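Local structure of putative aldolase (Bacteroides vulgatus ATCC 8482, 3DXI) at residues 73-78 / 127-132. The protein is a putative aldolase of unestablished function whose modelled N-terminal domain folds as a TIM barrel, with partial similarity to the HMGL-like family. Residues are numbered along the deposited sequence; the frame is centred on the assembly and turned at random.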
# COMPACT_ATOMS: atom_id res chain seq x y z
N THR A 73 6.80 0.53 -29.85
CA THR A 73 7.54 1.76 -30.13
C THR A 73 8.48 2.10 -28.97
O THR A 73 9.15 3.14 -28.98
CB THR A 73 6.60 2.96 -30.35
OG1 THR A 73 5.88 3.22 -29.14
CG2 THR A 73 5.61 2.67 -31.48
N LYS A 74 8.54 1.23 -27.96
CA LYS A 74 9.39 1.47 -26.80
C LYS A 74 10.63 0.58 -26.79
O LYS A 74 10.80 -0.27 -27.66
CB LYS A 74 8.59 1.25 -25.52
CG LYS A 74 7.27 2.02 -25.50
CD LYS A 74 7.51 3.52 -25.70
CE LYS A 74 6.22 4.32 -25.59
NZ LYS A 74 5.54 4.14 -24.26
N LYS A 75 11.52 0.80 -25.83
CA LYS A 75 12.72 -0.02 -25.74
C LYS A 75 12.38 -1.36 -25.10
O LYS A 75 11.54 -1.45 -24.21
CB LYS A 75 13.81 0.71 -24.94
CG LYS A 75 14.49 1.83 -25.75
CD LYS A 75 15.63 2.47 -24.99
CE LYS A 75 16.47 3.36 -25.89
NZ LYS A 75 17.69 3.85 -25.19
N ILE A 76 13.03 -2.42 -25.59
CA ILE A 76 12.77 -3.77 -25.10
C ILE A 76 13.96 -4.35 -24.36
O ILE A 76 15.12 -4.18 -24.76
CB ILE A 76 12.42 -4.71 -26.28
CG1 ILE A 76 11.20 -4.17 -27.04
CG2 ILE A 76 12.14 -6.12 -25.77
CD1 ILE A 76 9.93 -4.18 -26.23
N ALA A 77 13.67 -5.05 -23.27
CA ALA A 77 14.72 -5.68 -22.48
C ALA A 77 14.33 -7.11 -22.12
O ALA A 77 13.15 -7.46 -22.11
CB ALA A 77 14.95 -4.88 -21.20
N ILE A 78 15.35 -7.93 -21.86
CA ILE A 78 15.13 -9.29 -21.41
C ILE A 78 16.10 -9.43 -20.24
O ILE A 78 17.04 -8.63 -20.10
CB ILE A 78 15.45 -10.37 -22.51
CG1 ILE A 78 16.94 -10.38 -22.85
CG2 ILE A 78 14.56 -10.14 -23.73
CD1 ILE A 78 17.77 -11.25 -21.93
N GLY A 127 26.95 -4.86 -28.23
CA GLY A 127 26.13 -3.71 -28.59
C GLY A 127 24.84 -3.49 -27.83
O GLY A 127 24.03 -2.65 -28.22
N PHE A 128 24.65 -4.23 -26.74
CA PHE A 128 23.44 -4.11 -25.94
C PHE A 128 23.63 -3.10 -24.81
O PHE A 128 24.75 -2.84 -24.38
CB PHE A 128 23.09 -5.45 -25.27
CG PHE A 128 22.65 -6.53 -26.22
CD1 PHE A 128 21.40 -6.49 -26.82
CD2 PHE A 128 23.49 -7.61 -26.49
CE1 PHE A 128 20.98 -7.52 -27.66
CE2 PHE A 128 23.09 -8.65 -27.33
CZ PHE A 128 21.83 -8.60 -27.92
N GLU A 129 22.53 -2.53 -24.34
CA GLU A 129 22.58 -1.64 -23.18
C GLU A 129 22.63 -2.69 -22.06
O GLU A 129 22.04 -3.76 -22.20
CB GLU A 129 21.29 -0.83 -23.04
CG GLU A 129 21.21 0.43 -23.88
CD GLU A 129 19.82 1.05 -23.83
OE1 GLU A 129 18.99 0.62 -23.01
OE2 GLU A 129 19.57 1.99 -24.61
N VAL A 130 23.35 -2.41 -20.97
CA VAL A 130 23.43 -3.39 -19.89
C VAL A 130 22.88 -2.86 -18.57
O VAL A 130 23.23 -1.77 -18.14
CB VAL A 130 24.89 -3.85 -19.64
CG1 VAL A 130 24.93 -4.87 -18.50
CG2 VAL A 130 25.45 -4.47 -20.90
N GLY A 131 22.02 -3.66 -17.95
CA GLY A 131 21.44 -3.27 -16.68
C GLY A 131 21.79 -4.24 -15.56
O GLY A 131 21.75 -5.46 -15.74
N PHE A 132 22.16 -3.70 -14.40
CA PHE A 132 22.49 -4.51 -13.24
C PHE A 132 21.32 -4.45 -12.26
O PHE A 132 20.99 -3.37 -11.75
CB PHE A 132 23.73 -3.97 -12.49
CG PHE A 132 25.05 -4.22 -13.18
CD1 PHE A 132 26.13 -4.73 -12.46
CD2 PHE A 132 25.24 -3.89 -14.51
CE1 PHE A 132 27.38 -4.91 -13.06
CE2 PHE A 132 26.48 -4.06 -15.12
CZ PHE A 132 27.55 -4.57 -14.40
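At the N-terminal end of a TIM barrel, Lys75 and Glu129, the first residues of strands 75-81 and 129-134, join in a salt bridge past the one strand between them. Lys75 NZ donates to Glu129 OE2 over 2.7 Å and meets the syn lone pair of that oxygen, the side facing OE1; OE1 itself stays 4.1 Å from Lys75 NZ, so the bridge runs through one carboxylate oxygen. Each carboxylate oxygen has a partner, OE1 being bonded to Tyr40, which should hold the group's rotation, and the ammonium would probably favour an ionised Glu129. Both side chains set off alike, with CG turned away from the carbonyl carbon (chi1 -76° in Lys75, -84° in Glu129), and continue extended, which carries the charged ends to their meeting although the two chains cross at about a right angle. Beside the bond, Lys75 CE comes within 3.6 Å of Glu129 OE2. Strands 75-81 and 129-134 are not neighbours in the parallel sheet: strand 103-108 lies between them, and the long side chains span this gap while no backbone hydrogen bond links residues 73-78 to 127-132. Tyr40, whose OH is hydrogen-bonded to both Lys75 NZ and Glu129 OE1, stands at the start of strand 40-45.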